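Local coordinates for protein Abbfa_003403 (Acinetobacter baumannii, PDB 4ZXH) that is a four-domain nonribosomal peptide synthetase that probably selects and condenses amino acids on a phosphopantetheine arm and releases the product through its thioesterase domain, at residues 210-215 with 353-358; 345-350 with 933-938; 885-890 with 926-931; 896-901 with 908-913. All coordinates share one frame; numbering follows the deposited sequence.

Contact 1: 210-215 with 353-358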
loop_
_atom_site.group_PDB
_atom_site.type_symbol
_atom_site.label_atom_id
_atom_site.label_comp_id
_atom_site.label_asym_id
_atom_site.label_seq_id
_atom_site.Cartn_x
_atom_site.Cartn_y
_atom_site.Cartn_z
ATOM N N PRO A 210 4.857 -12.887 -9.320
ATOM C CA PRO A 210 4.767 -11.494 -8.885
ATOM C C PRO A 210 4.184 -11.385 -7.466
ATOM O O PRO A 210 3.427 -12.229 -6.992
ATOM C CB PRO A 210 3.831 -10.865 -9.915
ATOM C CG PRO A 210 2.939 -11.969 -10.279
ATOM C CD PRO A 210 3.783 -13.233 -10.261
ATOM N N HIS A 211 4.574 -10.321 -6.795
ATOM C CA HIS A 211 4.087 -9.996 -5.479
ATOM C C HIS A 211 2.582 -9.766 -5.500
ATOM O O HIS A 211 1.872 -10.209 -4.596
ATOM C CB HIS A 211 4.829 -8.760 -4.980
ATOM C CG HIS A 211 4.368 -8.257 -3.655
ATOM N ND1 HIS A 211 4.866 -8.743 -2.463
ATOM C CD2 HIS A 211 3.474 -7.290 -3.330
ATOM C CE1 HIS A 211 4.295 -8.095 -1.461
ATOM N NE2 HIS A 211 3.445 -7.212 -1.960
ATOM N N VAL A 212 2.101 -9.088 -6.540
ATOM C CA VAL A 212 0.676 -8.781 -6.682
ATOM C C VAL A 212 0.311 -8.729 -8.170
ATOM O O VAL A 212 1.159 -8.434 -9.023
ATOM C CB VAL A 212 0.310 -7.443 -5.974
ATOM C CG1 VAL A 212 1.115 -6.279 -6.525
ATOM C CG2 VAL A 212 -1.148 -7.143 -6.106
ATOM N N HIS A 213 -0.941 -9.048 -8.487
ATOM C CA HIS A 213 -1.423 -9.004 -9.864
ATOM C C HIS A 213 -1.499 -7.570 -10.340
ATOM O O HIS A 213 -1.399 -6.645 -9.549
ATOM C CB HIS A 213 -2.795 -9.641 -9.977
ATOM C CG HIS A 213 -3.856 -8.882 -9.244
ATOM N ND1 HIS A 213 -4.426 -7.729 -9.742
ATOM C CD2 HIS A 213 -4.426 -9.094 -8.036
ATOM C CE1 HIS A 213 -5.316 -7.275 -8.878
ATOM N NE2 HIS A 213 -5.332 -8.081 -7.833
ATOM N N SER A 214 -1.729 -7.381 -11.631
ATOM C CA SER A 214 -1.730 -6.036 -12.185
ATOM C C SER A 214 -3.035 -5.765 -12.897
ATOM O O SER A 214 -3.059 -5.146 -13.958
ATOM C CB SER A 214 -0.554 -5.840 -13.137
ATOM O OG SER A 214 0.650 -6.336 -12.568
ATOM N N ILE A 215 -4.123 -6.251 -12.317
ATOM C CA ILE A 215 -5.438 -5.903 -12.813
ATOM C C ILE A 215 -5.792 -4.491 -12.368
ATOM O O ILE A 215 -5.684 -4.163 -11.187
ATOM C CB ILE A 215 -6.495 -6.888 -12.318
ATOM C CG1 ILE A 215 -6.210 -8.274 -12.891
ATOM C CG2 ILE A 215 -7.890 -6.436 -12.739
ATOM C CD1 ILE A 215 -7.046 -9.366 -12.277
ATOM N N LEU A 353 1.304 -14.381 -1.952
ATOM C CA LEU A 353 1.452 -15.286 -3.117
ATOM C C LEU A 353 0.316 -15.306 -4.147
ATOM O O LEU A 353 0.575 -15.364 -5.354
ATOM C CB LEU A 353 1.663 -16.726 -2.654
ATOM C CG LEU A 353 2.960 -16.965 -1.901
ATOM C CD1 LEU A 353 3.133 -18.459 -1.689
ATOM C CD2 LEU A 353 4.159 -16.354 -2.647
ATOM N N ALA A 354 -0.930 -15.292 -3.685
ATOM C CA ALA A 354 -2.080 -15.302 -4.591
ATOM C C ALA A 354 -3.205 -14.401 -4.094
ATOM O O ALA A 354 -3.551 -14.418 -2.905
ATOM C CB ALA A 354 -2.599 -16.721 -4.769
ATOM N N GLN A 355 -3.789 -13.632 -5.004
ATOM C CA GLN A 355 -4.908 -12.772 -4.651
ATOM C C GLN A 355 -6.146 -13.065 -5.497
ATOM O O GLN A 355 -7.149 -12.367 -5.403
ATOM C CB GLN A 355 -4.516 -11.311 -4.805
ATOM C CG GLN A 355 -3.309 -10.908 -3.967
ATOM C CD GLN A 355 -1.985 -11.152 -4.663
ATOM O OE1 GLN A 355 -1.837 -10.888 -5.863
ATOM N NE2 GLN A 355 -1.014 -11.669 -3.914
ATOM N N ILE A 356 -6.040 -14.085 -6.341
ATOM C CA ILE A 356 -7.100 -14.502 -7.238
ATOM C C ILE A 356 -7.363 -15.966 -6.957
ATOM O O ILE A 356 -6.414 -16.737 -6.794
ATOM C CB ILE A 356 -6.721 -14.336 -8.735
ATOM C CG1 ILE A 356 -6.048 -12.991 -8.995
ATOM C CG2 ILE A 356 -7.948 -14.543 -9.641
ATOM C CD1 ILE A 356 -6.907 -11.824 -8.669
ATOM N N GLY A 357 -8.628 -16.368 -6.914
ATOM C CA GLY A 357 -8.931 -17.759 -6.627
ATOM C C GLY A 357 -9.976 -18.358 -7.540
ATOM O O GLY A 357 -10.764 -17.651 -8.173
ATOM N N MET A 358 -9.969 -19.679 -7.622
ATOM C CA MET A 358 -11.041 -20.380 -8.274
ATOM C C MET A 358 -11.381 -21.676 -7.549
ATOM O O MET A 358 -10.515 -22.543 -7.388
ATOM C CB MET A 358 -10.692 -20.684 -9.715
ATOM C CG MET A 358 -11.678 -21.674 -10.285
ATOM S SD MET A 358 -11.495 -21.961 -12.019
ATOM C CE MET A 358 -12.617 -23.333 -12.181
HETATM O O HOH W 1 2.804 -11.838 -2.543
#

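Contact 2: 345-350 with 933-938. With PNS (4'-phosphopantetheine), chain B.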
loop_
_atom_site.group_PDB
_atom_site.type_symbol
_atom_site.label_atom_id
_atom_site.label_comp_id
_atom_site.label_asym_id
_atom_site.label_seq_id
_atom_site.Cartn_x
_atom_site.Cartn_y
_atom_site.Cartn_z
ATOM N N LYS A 345 7.586 -10.872 0.636
ATOM C CA LYS A 345 7.476 -9.690 1.474
ATOM C C LYS A 345 6.084 -9.649 2.059
ATOM O O LYS A 345 5.118 -9.558 1.319
ATOM C CB LYS A 345 7.729 -8.410 0.682
ATOM C CG LYS A 345 7.726 -7.158 1.554
ATOM C CD LYS A 345 7.606 -5.876 0.744
ATOM C CE LYS A 345 8.935 -5.426 0.175
ATOM N NZ LYS A 345 8.683 -4.270 -0.717
ATOM N N ARG A 346 5.971 -9.718 3.383
ATOM C CA ARG A 346 4.663 -9.663 4.011
ATOM C C ARG A 346 4.071 -8.263 3.842
ATOM O O ARG A 346 4.763 -7.262 3.969
ATOM C CB ARG A 346 4.750 -10.056 5.473
ATOM C CG ARG A 346 5.308 -11.454 5.701
ATOM C CD ARG A 346 4.574 -12.560 4.928
ATOM N NE ARG A 346 4.840 -13.861 5.554
ATOM C CZ ARG A 346 5.995 -14.518 5.457
ATOM N NH1 ARG A 346 6.989 -14.007 4.740
ATOM N NH2 ARG A 346 6.161 -15.685 6.064
ATOM N N ASP A 347 2.781 -8.220 3.529
ATOM C CA ASP A 347 2.122 -7.009 3.084
ATOM C C ASP A 347 0.640 -7.134 3.483
ATOM O O ASP A 347 -0.090 -7.961 2.956
ATOM C CB ASP A 347 2.339 -6.859 1.565
ATOM C CG ASP A 347 1.715 -5.598 0.970
ATOM O OD1 ASP A 347 0.698 -5.093 1.493
ATOM O OD2 ASP A 347 2.237 -5.139 -0.075
ATOM N N GLY A 348 0.210 -6.312 4.429
ATOM C CA GLY A 348 -1.117 -6.405 5.018
ATOM C C GLY A 348 -2.270 -6.023 4.109
ATOM O O GLY A 348 -3.437 -6.041 4.518
ATOM N N SER A 349 -1.948 -5.697 2.865
ATOM C CA SER A 349 -2.944 -5.252 1.909
ATOM C C SER A 349 -3.401 -6.375 0.990
ATOM O O SER A 349 -4.393 -6.228 0.277
ATOM C CB SER A 349 -2.369 -4.130 1.062
ATOM O OG SER A 349 -1.364 -4.668 0.229
ATOM N N ILE A 350 -2.629 -7.461 0.962
ATOM C CA ILE A 350 -2.893 -8.568 0.056
ATOM C C ILE A 350 -2.712 -9.896 0.752
ATOM O O ILE A 350 -1.942 -10.021 1.700
ATOM C CB ILE A 350 -1.959 -8.563 -1.185
ATOM C CG1 ILE A 350 -0.485 -8.682 -0.755
ATOM C CG2 ILE A 350 -2.194 -7.328 -2.029
ATOM C CD1 ILE A 350 0.498 -8.802 -1.899
ATOM N N PRO A 933 -0.175 0.297 0.907
ATOM C CA PRO A 933 0.258 -1.102 0.813
ATOM C C PRO A 933 1.765 -1.120 0.815
ATOM O O PRO A 933 2.369 -0.158 0.336
ATOM C CB PRO A 933 -0.298 -1.575 -0.531
ATOM C CG PRO A 933 -1.415 -0.660 -0.810
ATOM C CD PRO A 933 -1.084 0.673 -0.182
ATOM N N ALA A 934 2.359 -2.185 1.333
ATOM C CA ALA A 934 3.801 -2.257 1.482
ATOM C C ALA A 934 4.525 -2.069 0.155
ATOM O O ALA A 934 5.582 -1.442 0.107
ATOM C CB ALA A 934 4.191 -3.562 2.106
ATOM N N TYR A 935 3.964 -2.596 -0.927
ATOM C CA TYR A 935 4.660 -2.509 -2.202
ATOM C C TYR A 935 4.637 -1.096 -2.771
ATOM O O TYR A 935 5.361 -0.803 -3.711
ATOM C CB TYR A 935 4.082 -3.507 -3.221
ATOM C CG TYR A 935 2.648 -3.289 -3.653
ATOM C CD1 TYR A 935 1.593 -3.928 -2.996
ATOM C CD2 TYR A 935 2.345 -2.480 -4.747
ATOM C CE1 TYR A 935 0.272 -3.749 -3.405
ATOM C CE2 TYR A 935 1.028 -2.294 -5.159
ATOM C CZ TYR A 935 -0.003 -2.932 -4.484
ATOM O OH TYR A 935 -1.305 -2.737 -4.893
ATOM N N MET A 936 3.835 -0.208 -2.189
ATOM C CA MET A 936 3.795 1.172 -2.661
ATOM C C MET A 936 4.590 2.159 -1.775
ATOM O O MET A 936 4.508 3.378 -1.956
ATOM C CB MET A 936 2.337 1.613 -2.800
ATOM C CG MET A 936 1.639 0.851 -3.914
ATOM S SD MET A 936 -0.128 1.113 -4.096
ATOM C CE MET A 936 -0.148 2.787 -4.735
ATOM N N VAL A 937 5.364 1.632 -0.829
ATOM C CA VAL A 937 6.165 2.480 0.048
ATOM C C VAL A 937 7.553 2.717 -0.523
ATOM O O VAL A 937 8.314 1.762 -0.690
ATOM C CB VAL A 937 6.331 1.871 1.435
ATOM C CG1 VAL A 937 7.285 2.741 2.270
ATOM C CG2 VAL A 937 4.985 1.711 2.101
ATOM N N PRO A 938 7.889 3.989 -0.819
ATOM C CA PRO A 938 9.149 4.356 -1.482
ATOM C C PRO A 938 10.377 3.888 -0.729
ATOM O O PRO A 938 10.366 3.827 0.500
ATOM C CB PRO A 938 9.089 5.885 -1.526
ATOM C CG PRO A 938 7.645 6.180 -1.587
ATOM C CD PRO A 938 7.002 5.153 -0.677
HETATM O O23 PNS B . 2.083 -14.380 6.557
HETATM P P24 PNS B . 2.156 -15.682 7.310
HETATM O O25 PNS B . 3.476 -16.402 7.369
HETATM O O27 PNS B . 1.096 -16.651 6.575
HETATM C C28 PNS B . -0.261 -16.249 6.414
HETATM C C29 PNS B . -1.031 -17.379 5.754
HETATM C C30 PNS B . -0.855 -18.591 6.670
HETATM C C31 PNS B . -0.442 -17.651 4.370
HETATM C C32 PNS B . -2.502 -16.967 5.593
HETATM O O33 PNS B . -2.516 -15.628 5.072
HETATM C C34 PNS B . -3.239 -17.937 4.689
HETATM O O35 PNS B . -3.368 -19.128 4.972
HETATM N N36 PNS B . -3.768 -17.472 3.566
HETATM C C37 PNS B . -4.491 -18.323 2.635
HETATM C C38 PNS B . -5.909 -17.770 2.508
HETATM C C39 PNS B . -6.868 -18.896 2.270
HETATM O O40 PNS B . -6.714 -19.976 2.821
HETATM N N41 PNS B . -7.851 -18.597 1.432
HETATM C C42 PNS B . -8.935 -19.443 0.995
HETATM C C43 PNS B . -9.485 -18.655 -0.176
HETATM S S44 PNS B . -8.776 -19.349 -1.676
#

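Contact 3: 885-890 with 926-931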
loop_
_atom_site.group_PDB
_atom_site.type_symbol
_atom_site.label_atom_id
_atom_site.label_comp_id
_atom_site.label_asym_id
_atom_site.label_seq_id
_atom_site.Cartn_x
_atom_site.Cartn_y
_atom_site.Cartn_z
ATOM N N ASN A 885 -0.702 11.349 -3.548
ATOM C CA ASN A 885 -1.830 11.830 -2.758
ATOM C C ASN A 885 -1.657 11.589 -1.262
ATOM O O ASN A 885 -1.982 12.473 -0.451
ATOM C CB ASN A 885 -3.134 11.194 -3.243
ATOM C CG ASN A 885 -3.673 11.859 -4.512
ATOM O OD1 ASN A 885 -3.478 13.062 -4.736
ATOM N ND2 ASN A 885 -4.343 11.077 -5.352
ATOM N N VAL A 886 -1.137 10.419 -0.884
ATOM C CA VAL A 886 -0.954 10.136 0.537
ATOM C C VAL A 886 0.116 11.075 1.126
ATOM O O VAL A 886 -0.058 11.618 2.220
ATOM C CB VAL A 886 -0.572 8.656 0.807
ATOM C CG1 VAL A 886 -0.183 8.478 2.247
ATOM C CG2 VAL A 886 -1.730 7.731 0.495
ATOM N N LEU A 887 1.207 11.282 0.393
ATOM C CA LEU A 887 2.243 12.205 0.836
ATOM C C LEU A 887 1.708 13.633 1.015
ATOM O O LEU A 887 1.988 14.283 2.011
ATOM C CB LEU A 887 3.398 12.197 -0.156
ATOM C CG LEU A 887 4.372 11.029 -0.051
ATOM C CD1 LEU A 887 5.245 10.939 -1.302
ATOM C CD2 LEU A 887 5.236 11.177 1.170
ATOM N N LYS A 888 0.928 14.124 0.059
ATOM C CA LYS A 888 0.421 15.492 0.144
ATOM C C LYS A 888 -0.495 15.720 1.348
ATOM O O LYS A 888 -0.762 16.854 1.734
ATOM C CB LYS A 888 -0.330 15.864 -1.131
ATOM C CG LYS A 888 0.536 15.983 -2.375
ATOM C CD LYS A 888 -0.337 16.381 -3.577
ATOM C CE LYS A 888 0.469 16.822 -4.789
ATOM N NZ LYS A 888 0.719 15.758 -5.801
ATOM N N GLN A 889 -0.973 14.643 1.950
ATOM C CA GLN A 889 -1.932 14.763 3.047
ATOM C C GLN A 889 -1.236 14.903 4.401
ATOM O O GLN A 889 -1.885 15.189 5.417
ATOM C CB GLN A 889 -2.893 13.567 3.057
ATOM C CG GLN A 889 -4.071 13.728 2.112
ATOM C CD GLN A 889 -4.927 12.471 1.988
ATOM O OE1 GLN A 889 -4.518 11.368 2.372
ATOM N NE2 GLN A 889 -6.132 12.641 1.455
ATOM N N ILE A 890 0.079 14.689 4.415
ATOM C CA ILE A 890 0.894 15.090 5.558
ATOM C C ILE A 890 0.874 16.618 5.752
ATOM O O ILE A 890 0.972 17.410 4.780
ATOM C CB ILE A 890 2.363 14.664 5.408
ATOM C CG1 ILE A 890 2.495 13.268 4.788
ATOM C CG2 ILE A 890 3.072 14.752 6.749
ATOM C CD1 ILE A 890 1.892 12.249 5.569
ATOM N N LYS A 926 7.582 6.373 8.120
ATOM C CA LYS A 926 6.664 5.828 9.127
ATOM C C LYS A 926 5.216 6.044 8.724
ATOM O O LYS A 926 4.390 5.125 8.808
ATOM C CB LYS A 926 6.888 6.465 10.492
ATOM C CG LYS A 926 8.280 6.293 11.072
ATOM C CD LYS A 926 8.595 4.862 11.432
ATOM C CE LYS A 926 9.808 4.818 12.334
ATOM N NZ LYS A 926 9.539 5.562 13.599
ATOM N N ASN A 927 4.913 7.261 8.285
ATOM C CA ASN A 927 3.545 7.619 7.925
ATOM C C ASN A 927 3.017 6.819 6.734
ATOM O O ASN A 927 1.927 6.239 6.800
ATOM C CB ASN A 927 3.456 9.113 7.625
ATOM C CG ASN A 927 2.024 9.607 7.504
ATOM O OD1 ASN A 927 1.376 9.438 6.468
ATOM N ND2 ASN A 927 1.529 10.243 8.560
ATOM N N LEU A 928 3.780 6.793 5.645
ATOM C CA LEU A 928 3.334 6.069 4.466
ATOM C C LEU A 928 3.182 4.570 4.760
ATOM O O LEU A 928 2.284 3.916 4.230
ATOM C CB LEU A 928 4.293 6.276 3.292
ATOM C CG LEU A 928 4.562 7.700 2.799
ATOM C CD1 LEU A 928 5.247 7.614 1.462
ATOM C CD2 LEU A 928 3.308 8.520 2.688
ATOM N N GLN A 929 4.041 4.026 5.610
ATOM C CA GLN A 929 3.946 2.616 5.945
ATOM C C GLN A 929 2.589 2.233 6.546
ATOM O O GLN A 929 2.119 1.115 6.349
ATOM C CB GLN A 929 5.064 2.233 6.900
ATOM C CG GLN A 929 6.226 1.504 6.241
ATOM C CD GLN A 929 7.465 1.511 7.115
ATOM O OE1 GLN A 929 7.622 2.379 7.973
ATOM N NE2 GLN A 929 8.344 0.536 6.911
ATOM N N ILE A 930 1.942 3.162 7.239
ATOM C CA ILE A 930 0.674 2.849 7.867
ATOM C C ILE A 930 -0.476 3.211 6.904
ATOM O O ILE A 930 -1.621 2.761 7.095
ATOM C CB ILE A 930 0.510 3.580 9.259
ATOM C CG1 ILE A 930 0.094 5.039 9.127
ATOM C CG2 ILE A 930 1.811 3.501 10.081
ATOM C CD1 ILE A 930 -1.338 5.248 9.533
ATOM N N HIS A 931 -0.174 3.967 5.845
ATOM C CA HIS A 931 -1.229 4.435 4.917
ATOM C C HIS A 931 -1.211 3.818 3.510
ATOM O O HIS A 931 -2.169 3.946 2.742
ATOM C CB HIS A 931 -1.169 5.956 4.785
ATOM C CG HIS A 931 -1.625 6.679 6.012
ATOM N ND1 HIS A 931 -2.915 6.586 6.496
ATOM C CD2 HIS A 931 -0.960 7.492 6.866
ATOM C CE1 HIS A 931 -3.025 7.319 7.589
ATOM N NE2 HIS A 931 -1.852 7.880 7.835
#

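Contact 4: 896-901 with 908-913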
loop_
_atom_site.group_PDB
_atom_site.type_symbol
_atom_site.label_atom_id
_atom_site.label_comp_id
_atom_site.label_asym_id
_atom_site.label_seq_id
_atom_site.Cartn_x
_atom_site.Cartn_y
_atom_site.Cartn_z
ATOM N N ALA A 896 4.559 16.667 -3.930
ATOM C CA ALA A 896 5.271 15.399 -3.931
ATOM C C ALA A 896 5.279 14.825 -5.339
ATOM O O ALA A 896 4.319 14.968 -6.086
ATOM C CB ALA A 896 4.634 14.405 -2.936
ATOM N N VAL A 897 6.381 14.196 -5.705
ATOM C CA VAL A 897 6.473 13.506 -6.974
ATOM C C VAL A 897 7.155 12.176 -6.699
ATOM O O VAL A 897 8.160 12.123 -5.979
ATOM C CB VAL A 897 7.264 14.333 -8.018
ATOM C CG1 VAL A 897 7.774 13.452 -9.144
ATOM C CG2 VAL A 897 6.420 15.456 -8.565
ATOM N N VAL A 898 6.602 11.102 -7.243
ATOM C CA VAL A 898 7.160 9.777 -7.031
ATOM C C VAL A 898 7.547 9.191 -8.374
ATOM O O VAL A 898 6.744 9.197 -9.310
ATOM C CB VAL A 898 6.157 8.844 -6.312
ATOM C CG1 VAL A 898 6.751 7.468 -6.119
ATOM C CG2 VAL A 898 5.752 9.428 -4.973
ATOM N N LEU A 899 8.777 8.703 -8.487
ATOM C CA LEU A 899 9.220 8.089 -9.742
ATOM C C LEU A 899 9.742 6.687 -9.508
ATOM O O LEU A 899 10.132 6.328 -8.389
ATOM C CB LEU A 899 10.320 8.920 -10.428
ATOM C CG LEU A 899 10.092 10.423 -10.640
ATOM C CD1 LEU A 899 11.332 11.088 -11.257
ATOM C CD2 LEU A 899 8.850 10.687 -11.471
ATOM N N VAL A 900 9.754 5.895 -10.573
ATOM C CA VAL A 900 10.449 4.623 -10.534
ATOM C C VAL A 900 11.843 4.834 -11.119
ATOM O O VAL A 900 11.978 5.472 -12.166
ATOM C CB VAL A 900 9.687 3.533 -11.320
ATOM C CG1 VAL A 900 10.485 2.239 -11.351
ATOM C CG2 VAL A 900 8.303 3.302 -10.714
ATOM N N LYS A 901 12.874 4.332 -10.437
ATOM C CA LYS A 901 14.249 4.395 -10.952
ATOM C C LYS A 901 14.894 3.017 -10.950
ATOM O O LYS A 901 14.497 2.144 -10.173
ATOM C CB LYS A 901 15.105 5.359 -10.135
ATOM C CG LYS A 901 14.670 6.814 -10.188
ATOM C CD LYS A 901 14.939 7.475 -11.530
ATOM C CE LYS A 901 14.506 8.938 -11.475
ATOM N NZ LYS A 901 14.804 9.699 -12.715
ATOM N N GLN A 908 14.217 -2.354 -9.925
ATOM C CA GLN A 908 13.501 -1.080 -9.915
ATOM C C GLN A 908 13.060 -0.710 -8.499
ATOM O O GLN A 908 12.692 -1.577 -7.702
ATOM C CB GLN A 908 12.281 -1.129 -10.843
ATOM C CG GLN A 908 12.570 -1.642 -12.244
ATOM C CD GLN A 908 12.695 -3.167 -12.306
ATOM O OE1 GLN A 908 12.199 -3.888 -11.426
ATOM N NE2 GLN A 908 13.389 -3.663 -13.332
ATOM N N LYS A 909 13.112 0.582 -8.190
ATOM C CA LYS A 909 12.721 1.079 -6.880
ATOM C C LYS A 909 12.011 2.422 -7.000
ATOM O O LYS A 909 12.236 3.180 -7.948
ATOM C CB LYS A 909 13.937 1.224 -5.968
ATOM C CG LYS A 909 14.536 -0.063 -5.419
ATOM C CD LYS A 909 15.796 0.296 -4.608
ATOM C CE LYS A 909 16.471 -0.890 -3.921
ATOM N NZ LYS A 909 15.651 -1.478 -2.821
ATOM N N LEU A 910 11.153 2.701 -6.024
ATOM C CA LEU A 910 10.403 3.948 -5.925
ATOM C C LEU A 910 11.164 5.030 -5.185
ATOM O O LEU A 910 11.771 4.748 -4.152
ATOM C CB LEU A 910 9.086 3.695 -5.203
ATOM C CG LEU A 910 8.100 2.869 -5.999
ATOM C CD1 LEU A 910 6.929 2.501 -5.106
ATOM C CD2 LEU A 910 7.652 3.698 -7.148
ATOM N N VAL A 911 11.101 6.262 -5.704
ATOM C CA VAL A 911 11.705 7.466 -5.098
ATOM C C VAL A 911 10.654 8.524 -4.841
ATOM O O VAL A 911 9.849 8.836 -5.729
ATOM C CB VAL A 911 12.754 8.114 -6.016
ATOM C CG1 VAL A 911 13.586 9.145 -5.258
ATOM C CG2 VAL A 911 13.626 7.065 -6.617
ATOM N N ALA A 912 10.665 9.115 -3.659
ATOM C CA ALA A 912 9.728 10.195 -3.385
ATOM C C ALA A 912 10.451 11.511 -3.196
ATOM O O ALA A 912 11.283 11.641 -2.291
ATOM C CB ALA A 912 8.889 9.876 -2.155
ATOM N N TYR A 913 10.143 12.483 -4.049
ATOM C CA TYR A 913 10.641 13.856 -3.872
ATOM C C TYR A 913 9.566 14.707 -3.171
ATOM O O TYR A 913 8.373 14.625 -3.525
ATOM C CB TYR A 913 11.023 14.481 -5.219
ATOM C CG TYR A 913 11.986 13.658 -6.046
ATOM C CD1 TYR A 913 13.363 13.906 -6.010
ATOM C CD2 TYR A 913 11.527 12.645 -6.860
ATOM C CE1 TYR A 913 14.260 13.149 -6.761
ATOM C CE2 TYR A 913 12.404 11.879 -7.617
ATOM C CZ TYR A 913 13.769 12.136 -7.566
ATOM O OH TYR A 913 14.632 11.366 -8.320
#

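Contact 1: 210-215 with 353-358
The loop at 210-215 runs past the residues leading into strand 356-358, with the CA of His211 6.4 Å from that of Leu353, and the two are joined by the Gln355 side chain and a water, with no direct backbone-to-backbone bond. On one side Gln355 NE2 gives a weak bond to His211 O (3.3 Å), and on the other its OE1 takes another weak one from His213 N (143° at the hydrogen). With a donor and an acceptor on one flat group, glutamine can pair with two successive peptide groups of the loop; its chain bends at chi2 (87°) to bring the amide there, while its firmer partner, Asn351 O, holds NE2 in place. The water donates to His211 O and accepts from Leu353 N at 3.0 Å. Both segments belong to the condensation domain, whose fold is that of the chloramphenicol acetyltransferase family, and strand 356-360 lies beside strand 403-411 in a mixed sheet. The His213 imidazole is gripped at both nitrogens: ND1 accepts from Ile215 N, which lies in the ring plane 3.0 Å away, while NE2 bonds to Asp402. Held this way, its CD2 meets the CD1 methyl of Ile356 at 3.7 Å, the two side chains crossing at about a right angle. Ile356 also touches Ile215 by its CD1, and both isoleucines pack on Leu267 of helix 255-271, a greasy surface suited to branched aliphatic chains.

Contact 2: 345-350 with 933-938
A single carboxylate, that of Asp347, collects backbone N-H groups from two domains almost 600 residues apart in sequence. From the far domain, Tyr935 N reaches OD2 at 3.2 Å from above the carboxylate plane, and Ala934 N gives a weak bond to OD1 at 3.4 Å. From its own loop, Ser349 N meets OD1 on the anti side (3.0 Å), closing an Asx turn within the type I turn 347-350. His211 NE2 also bonds OD2. With CG anti to the backbone N (chi1 -179°), the acid reaches straight across, its carbons packed on the Ala934 methyl, where a small residue lets the backbone come close. Ser349 CB lies on Pro933 CB at 3.7 Å. The Tyr935 ring presents its CD1 edge to OD2, while its hydroxyl bonds Arg221. On the other side of the loop, Arg346 grips the phosphate of the cofactor, NE to PNS O23 at 3.0 Å and NH2 to PNS O25 at 3.1 Å, as suits a cation facing a phosphodiester. The contact thus joins the condensation domain, beside its carrier-arm site, to the LPxYMVP sequence (A9 motif) of the adenylation domain's C-terminal part.

Contact 3: 885-890 with 926-931
Leu928 sits at the centre, both its methyls touching Leu887 CD2 on the other helix: CD1 lies 3.6 Å from it, and CD2 also meets Val886 CG1 at 3.5 Å. The Val886 side chain slides past that of Leu928 in the opposite direction, whereas Leu887 crosses it at about a right angle. Val886 CG1, set anti to the backbone N (chi1 171°), also comes within 3.7 Å of His931 CB. At the far end, the CD1 methyl of Ile890 comes up against the side-chain amide of Asn927, the two approaching from opposite directions. Val886 and Leu887 are neighbours on helix 880-888, with Ile890 three residues past Leu887 just beyond the helix; across from them Asn927 and Leu928 are neighbours, and His931 follows a turn later. The pairing belongs to the small C-terminal subdomain of the ANL adenylating enzymes, where helix 880-888 packs on a three-stranded sheet and helix 921-931 lies against that helix. Leucines suit the inner positions because their branched ends reach several neighbours at once: Leu887 continues onto Ala896 and Val898 of strand 893-903, and Leu928 onto Pro938. More polar residues sit around this greasy line. Lys926 turns to a salt bridge with Glu1042 on helix 1037-1046 of the carrier domain, and Asn885 touches Thr746 and Ile747 of helix 746-753.

Contact 4: 896-901 with 908-913
Six backbone bonds, two at each of three hydrogen-bonded pairs, tie strand 896-901 to strand 908-913. Val897 and Tyr913 exchange both, Tyr913 N to Val897 O at 2.8 Å; Leu899 and Val911 do the same, Val911 N to Leu899 O at 2.9 Å; and Lys901 N to Lys909 O, 2.8 Å, is nearly straight at 174°. Between them Val898 faces Ala912 and Val900 faces Leu910 as non-hydrogen-bonded pairs, whose peptide groups point outward. Glu884 takes the Val898 N-H; the Leu910 backbone bonds Ser939 and that of Ala912 bonds Ala940 and Ile942, just before and on strand 940-943. Several carbonyls take CA-H contacts, as Val911 O from Val898 CA. The branched chains of Val898, Val900 and Leu910, and small Ala912, suit a largely buried face: Val900 CG2 touches Leu910 CD2 at 3.6 Å, and Val898 and Leu910 pack on Leu880 of helix 880-888. The other face carries Tyr913, with the Val897 carbonyl oxygen at its ring edge. Leu899 CD1 lies 3.9 Å from Tyr913 CE2, and the Tyr913 hydroxyl is satisfied by Pro961 O while its ring meets Phe960 edge to face. Lys901 lays its CG on Val911 CG2; the chi2 bend (-71°) turns CE past the Tyr913 hydroxyl, NZ making a long, weak ion pair with Glu962. This antiparallel beta hairpin makes two of the three sheet strands in the C-terminal subdomain of ANL adenylating enzymes.

In the fold
Along the chain the segments of contacts 1 and 2 alternate, while contact 4 is nested within contact 3 and both lie inside the loop closed by contact 2. Contact 1 stays within the condensation domain; contacts 3 and 4 build the adenylation domain's C-terminal part, their centres 14 Å apart and touching where Leu887 packs on Ala896, Val898 and Ala912. Contact 2, 13 Å from the centres of both contact 1 and contact 3, joins the two regions: the loop of 345-350 meets His211 of contact 1, while Pro938 packs on Leu928 and Leu910. A continuous path thus runs from the carrier-arm site to the adenylation subdomain, consistent with fixing how the two domains sit in this state.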